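PDB 3GLV: FAD synthase, which probably transfers the AMP portion of ATP to flavin mononucleotide, making the coenzyme FAD and releasing diphosphate. Local coordinates for residues Pro86-Glu99 / Gly110-Asp122. Sequence-based numbering, arbitrary orientation.
Sequences PDIITLGYDQKFDE and GITVKIVRISKYD
Arg-117 lies against the turn and first helical residues that follow strand 88-91, with Lys-96 CG lying over one face of its guanidinium, 3.6 Å from NE. A bend at chi3 (-52°) swings that group round so that NE meets Glu-99 OE1 at 2.8 Å, a salt bridge whose hydrogen bond is weak because it is bent (130°), while NH1 donates to Tyr-93 O on a lone pair in the carbonyl plane. Lys-96 NZ reaches the same oxygen, at 2.7 Å, so two cations share one carbonyl. A leucine in place of Arg-117 would probably leave Glu-99 without its charge partner and Tyr-93 O with one donor fewer.

The Tyr-93 ring sits between two lysines: Lys-120 CB makes a CH-pi contact with one face, 4.1 Å from the centroid, and Lys-96 NZ lies over the other, toward the rim.

Strands 88-91 and 114-117 pair in parallel within a Rossmann-like sheet, 114-117 being outermost within the chain; helix 96-109 completes this beta-alpha-beta unit. Backbone bonds alternate from Lys-114 N to Asp-87 O through to Ile-118 N to Leu-91 O. On the helix side, Val-113 CG1 packs against Ile-89 CD1 (3.7 Å), Ile-115 CG2 meets Leu-91 CD1, and Ile-115 CD1 reaches Glu-99 O. On the other face Ile-88 CG2 touches Val-116 CG2.

A water bridges Glu-99 OE2 and Ile-115 O. Glu-99 is likely to offset the cations' repulsion beside the turn holding Asp-94, an inferred ATP-binding residue.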
loop_
_atom_site.group_PDB
_atom_site.type_symbol
_atom_site.label_atom_id
_atom_site.label_comp_id
_atom_site.label_asym_id
_atom_site.label_seq_id
_atom_site.Cartn_x
_atom_site.Cartn_y
_atom_site.Cartn_z
ATOM N N PRO A 86 -21.493 -9.737 2.938
ATOM C CA PRO A 86 -20.641 -10.208 1.856
ATOM C C PRO A 86 -21.224 -11.459 1.201
ATOM O O PRO A 86 -21.981 -12.155 1.847
ATOM C CB PRO A 86 -19.363 -10.592 2.611
ATOM C CG PRO A 86 -19.848 -11.155 3.871
ATOM C CD PRO A 86 -21.014 -10.233 4.249
ATOM N N ASP A 87 -20.885 -11.719 -0.067
ATOM C CA ASP A 87 -21.163 -13.049 -0.682
ATOM C C ASP A 87 -20.104 -14.074 -0.278
ATOM O O ASP A 87 -20.356 -15.308 -0.224
ATOM C CB ASP A 87 -21.216 -12.918 -2.207
ATOM C CG ASP A 87 -22.264 -11.933 -2.656
ATOM O OD1 ASP A 87 -23.441 -12.125 -2.286
ATOM O OD2 ASP A 87 -21.935 -10.957 -3.318
ATOM N N ILE A 88 -18.884 -13.581 -0.064
ATOM C CA ILE A 88 -17.723 -14.426 0.257
ATOM C C ILE A 88 -16.906 -13.835 1.341
ATOM O O ILE A 88 -16.678 -12.607 1.389
ATOM C CB ILE A 88 -16.790 -14.610 -0.991
ATOM C CG1 ILE A 88 -17.527 -15.321 -2.127
ATOM C CG2 ILE A 88 -15.533 -15.343 -0.638
ATOM C CD1 ILE A 88 -16.649 -15.523 -3.427
ATOM N N ILE A 89 -16.528 -14.691 2.273
ATOM C CA ILE A 89 -15.602 -14.339 3.319
ATOM C C ILE A 89 -14.324 -15.116 3.085
ATOM O O ILE A 89 -14.296 -16.368 2.847
ATOM C CB ILE A 89 -16.132 -14.562 4.737
ATOM C CG1 ILE A 89 -17.340 -13.733 4.964
ATOM C CG2 ILE A 89 -15.015 -14.140 5.784
ATOM C CD1 ILE A 89 -18.119 -13.997 6.347
ATOM N N THR A 90 -13.258 -14.351 3.105
ATOM C CA THR A 90 -11.923 -14.853 2.817
ATOM C C THR A 90 -11.086 -15.067 4.101
ATOM O O THR A 90 -11.027 -14.186 4.950
ATOM C CB THR A 90 -11.394 -13.815 1.827
ATOM O OG1 THR A 90 -11.649 -14.266 0.457
ATOM C CG2 THR A 90 -10.261 -13.503 2.045
ATOM N N LEU A 91 -10.518 -16.269 4.248
ATOM C CA LEU A 91 -9.531 -16.570 5.321
ATOM C C LEU A 91 -8.116 -16.934 4.756
ATOM O O LEU A 91 -7.992 -17.373 3.629
ATOM C CB LEU A 91 -10.011 -17.706 6.215
ATOM C CG LEU A 91 -11.340 -17.574 6.979
ATOM C CD1 LEU A 91 -11.692 -18.863 7.600
ATOM C CD2 LEU A 91 -11.308 -16.443 8.008
ATOM N N GLY A 92 -7.084 -16.750 5.558
ATOM C CA GLY A 92 -5.713 -17.201 5.246
ATOM C C GLY A 92 -5.639 -18.719 5.101
ATOM O O GLY A 92 -6.474 -19.433 5.654
ATOM N N TYR A 93 -4.644 -19.220 4.379
ATOM C CA TYR A 93 -4.457 -20.684 4.108
ATOM C C TYR A 93 -4.410 -21.597 5.386
ATOM O O TYR A 93 -4.881 -22.790 5.419
ATOM C CB TYR A 93 -3.134 -20.896 3.320
ATOM C CG TYR A 93 -2.855 -22.357 3.065
ATOM C CD1 TYR A 93 -3.634 -23.074 2.142
ATOM C CD2 TYR A 93 -1.861 -23.037 3.760
ATOM C CE1 TYR A 93 -3.419 -24.436 1.892
ATOM C CE2 TYR A 93 -1.629 -24.415 3.523
ATOM C CZ TYR A 93 -2.418 -25.106 2.588
ATOM O OH TYR A 93 -2.224 -26.455 2.328
ATOM N N ASP A 94 -3.786 -21.025 6.412
ATOM C CA ASP A 94 -3.523 -21.679 7.684
ATOM C C ASP A 94 -4.801 -21.848 8.559
ATOM O O ASP A 94 -4.786 -22.614 9.543
ATOM C CB ASP A 94 -2.448 -20.845 8.426
ATOM C CG ASP A 94 -2.762 -19.291 8.414
ATOM O OD1 ASP A 94 -2.974 -18.656 7.319
ATOM O OD2 ASP A 94 -2.785 -18.701 9.530
ATOM N N GLN A 95 -5.917 -21.192 8.183
ATOM C CA GLN A 95 -7.038 -21.001 9.115
ATOM C C GLN A 95 -8.213 -21.981 8.978
ATOM O O GLN A 95 -9.362 -21.574 8.935
ATOM C CB GLN A 95 -7.547 -19.573 9.011
ATOM C CG GLN A 95 -6.525 -18.483 9.251
ATOM C CD GLN A 95 -7.236 -17.145 9.389
ATOM O OE1 GLN A 95 -7.144 -16.263 8.520
ATOM N NE2 GLN A 95 -8.030 -17.018 10.449
ATOM N N LYS A 96 -7.945 -23.273 8.938
ATOM C CA LYS A 96 -9.022 -24.261 8.757
ATOM C C LYS A 96 -9.921 -24.352 9.984
ATOM O O LYS A 96 -11.101 -24.724 9.874
ATOM C CB LYS A 96 -8.447 -25.647 8.453
ATOM C CG LYS A 96 -7.846 -25.765 7.069
ATOM C CD LYS A 96 -6.625 -26.671 7.061
ATOM C CE LYS A 96 -5.331 -25.883 7.389
ATOM N NZ LYS A 96 -4.571 -25.364 6.156
ATOM N N PHE A 97 -9.361 -24.005 11.142
ATOM C CA PHE A 97 -10.117 -24.059 12.373
ATOM C C PHE A 97 -11.111 -22.917 12.369
ATOM O O PHE A 97 -12.291 -23.151 12.577
ATOM C CB PHE A 97 -9.200 -23.997 13.612
ATOM C CG PHE A 97 -9.954 -23.901 14.912
ATOM C CD1 PHE A 97 -10.482 -25.043 15.509
ATOM C CD2 PHE A 97 -10.170 -22.658 15.520
ATOM C CE1 PHE A 97 -11.194 -24.956 16.716
ATOM C CE2 PHE A 97 -10.873 -22.565 16.730
ATOM C CZ PHE A 97 -11.390 -23.706 17.319
ATOM N N ASP A 98 -10.637 -21.692 12.128
ATOM C CA ASP A 98 -11.542 -20.561 12.029
ATOM C C ASP A 98 -12.595 -20.805 10.924
ATOM O O ASP A 98 -13.744 -20.409 11.069
ATOM C CB ASP A 98 -10.784 -19.267 11.737
ATOM C CG ASP A 98 -9.843 -18.898 12.838
ATOM O OD1 ASP A 98 -10.118 -19.270 13.987
ATOM O OD2 ASP A 98 -8.818 -18.249 12.570
ATOM N N GLU A 99 -12.189 -21.499 9.858
ATOM C CA GLU A 99 -13.093 -21.800 8.752
ATOM C C GLU A 99 -14.277 -22.648 9.208
ATOM O O GLU A 99 -15.420 -22.298 8.930
ATOM C CB GLU A 99 -12.352 -22.454 7.573
ATOM C CG GLU A 99 -13.234 -23.063 6.485
ATOM C CD GLU A 99 -12.391 -23.568 5.317
ATOM O OE1 GLU A 99 -11.361 -24.220 5.521
ATOM O OE2 GLU A 99 -12.725 -23.285 4.164
ATOM N N GLY A 110 -28.423 -19.991 8.754
ATOM C CA GLY A 110 -28.986 -20.264 7.416
ATOM C C GLY A 110 -28.804 -19.101 6.428
ATOM O O GLY A 110 -29.624 -18.907 5.533
ATOM N N ILE A 111 -27.777 -18.294 6.626
ATOM C CA ILE A 111 -27.485 -17.194 5.717
ATOM C C ILE A 111 -26.711 -17.769 4.554
ATOM O O ILE A 111 -26.168 -18.860 4.664
ATOM C CB ILE A 111 -26.704 -16.046 6.372
ATOM C CG1 ILE A 111 -25.407 -16.516 7.063
ATOM C CG2 ILE A 111 -27.630 -15.261 7.337
ATOM C CD1 ILE A 111 -24.523 -15.357 7.575
ATOM N N THR A 112 -26.704 -17.057 3.431
ATOM C CA THR A 112 -25.942 -17.479 2.249
ATOM C C THR A 112 -24.647 -16.717 2.178
ATOM O O THR A 112 -24.626 -15.532 1.869
ATOM C CB THR A 112 -26.799 -17.264 0.987
ATOM O OG1 THR A 112 -28.001 -18.034 1.146
ATOM C CG2 THR A 112 -26.059 -17.684 -0.331
ATOM N N VAL A 113 -23.562 -17.366 2.544
ATOM C CA VAL A 113 -22.234 -16.714 2.590
ATOM C C VAL A 113 -21.248 -17.845 2.396
ATOM O O VAL A 113 -21.376 -18.874 3.055
ATOM C CB VAL A 113 -21.933 -16.070 3.953
ATOM C CG1 VAL A 113 -20.502 -15.559 3.942
ATOM C CG2 VAL A 113 -22.962 -14.915 4.285
ATOM N N LYS A 114 -20.305 -17.684 1.472
ATOM C CA LYS A 114 -19.342 -18.742 1.152
ATOM C C LYS A 114 -18.018 -18.378 1.825
ATOM O O LYS A 114 -17.571 -17.209 1.802
ATOM C CB LYS A 114 -19.171 -18.814 -0.369
ATOM C CG LYS A 114 -18.273 -19.955 -0.872
ATOM C CD LYS A 114 -17.969 -19.830 -2.378
ATOM C CE LYS A 114 -17.288 -21.075 -2.933
ATOM N NZ LYS A 114 -17.086 -20.899 -4.370
ATOM N N ILE A 115 -17.377 -19.355 2.432
ATOM C CA ILE A 115 -16.075 -19.140 3.039
ATOM C C ILE A 115 -15.019 -19.697 2.089
ATOM O O ILE A 115 -15.127 -20.868 1.664
ATOM C CB ILE A 115 -15.925 -19.861 4.395
ATOM C CG1 ILE A 115 -17.009 -19.446 5.404
ATOM C CG2 ILE A 115 -14.598 -19.522 5.052
ATOM C CD1 ILE A 115 -16.988 -20.436 6.632
ATOM N N VAL A 116 -13.976 -18.917 1.808
ATOM C CA VAL A 116 -12.878 -19.381 0.943
ATOM C C VAL A 116 -11.519 -19.175 1.594
ATOM O O VAL A 116 -11.186 -18.068 2.028
ATOM C CB VAL A 116 -12.957 -18.686 -0.418
ATOM C CG1 VAL A 116 -11.700 -18.926 -1.312
ATOM C CG2 VAL A 116 -14.206 -19.162 -1.155
ATOM N N ARG A 117 -10.720 -20.241 1.706
ATOM C CA ARG A 117 -9.338 -20.058 2.146
ATOM C C ARG A 117 -8.462 -19.618 0.953
ATOM O O ARG A 117 -8.530 -20.212 -0.129
ATOM C CB ARG A 117 -8.788 -21.327 2.792
ATOM C CG ARG A 117 -9.278 -21.540 4.219
ATOM C CD ARG A 117 -8.713 -22.820 4.929
ATOM N NE ARG A 117 -8.899 -24.024 4.131
ATOM C CZ ARG A 117 -7.975 -24.621 3.377
ATOM N NH1 ARG A 117 -6.718 -24.191 3.311
ATOM N NH2 ARG A 117 -8.317 -25.693 2.674
ATOM N N ILE A 118 -7.654 -18.568 1.158
ATOM C CA ILE A 118 -6.689 -18.121 0.168
ATOM C C ILE A 118 -5.440 -18.983 0.135
ATOM O O ILE A 118 -5.047 -19.511 1.153
ATOM C CB ILE A 118 -6.283 -16.689 0.426
ATOM C CG1 ILE A 118 -7.549 -15.821 0.383
ATOM C CG2 ILE A 118 -5.135 -16.229 -0.560
ATOM C CD1 ILE A 118 -8.368 -15.898 -0.950
ATOM N N SER A 119 -4.827 -19.124 -1.031
ATOM C CA SER A 119 -3.609 -19.962 -1.195
ATOM C C SER A 119 -2.464 -19.472 -0.322
ATOM O O SER A 119 -2.395 -18.286 0.015
ATOM C CB SER A 119 -3.111 -19.951 -2.635
ATOM O OG SER A 119 -2.760 -18.637 -3.038
ATOM N N LYS A 120 -1.574 -20.387 0.035
ATOM C CA LYS A 120 -0.419 -20.039 0.883
ATOM C C LYS A 120 0.484 -19.056 0.135
ATOM O O LYS A 120 0.729 -19.247 -1.042
ATOM C CB LYS A 120 0.331 -21.325 1.271
ATOM C CG LYS A 120 1.523 -21.090 2.206
ATOM C CD LYS A 120 1.997 -22.370 2.920
ATOM C CE LYS A 120 2.712 -23.351 2.005
ATOM N NZ LYS A 120 3.387 -24.459 2.793
ATOM N N TYR A 121 0.897 -17.960 0.755
ATOM C CA TYR A 121 1.823 -17.042 0.088
ATOM C C TYR A 121 3.262 -17.654 0.051
ATOM O O TYR A 121 3.635 -18.364 0.948
ATOM C CB TYR A 121 1.845 -15.659 0.774
ATOM C CG TYR A 121 2.880 -14.752 0.165
ATOM C CD1 TYR A 121 2.894 -14.536 -1.195
ATOM C CD2 TYR A 121 3.885 -14.164 0.927
ATOM C CE1 TYR A 121 3.858 -13.733 -1.799
ATOM C CE2 TYR A 121 4.881 -13.343 0.330
ATOM C CZ TYR A 121 4.859 -13.138 -1.037
ATOM O OH TYR A 121 5.819 -12.365 -1.707
ATOM N N ASP A 122 4.045 -17.408 -0.982
ATOM C CA ASP A 122 5.499 -17.793 -0.964
ATOM C C ASP A 122 6.407 -16.727 -0.359
ATOM O O ASP A 122 6.707 -15.736 -1.033
ATOM C CB ASP A 122 6.000 -18.057 -2.373
ATOM C CG ASP A 122 5.319 -19.232 -2.999
ATOM O OD1 ASP A 122 4.077 -19.234 -2.931
ATOM O OD2 ASP A 122 6.011 -20.149 -3.532
HETATM O O HOH W 1 -14.983 -23.078 3.090
#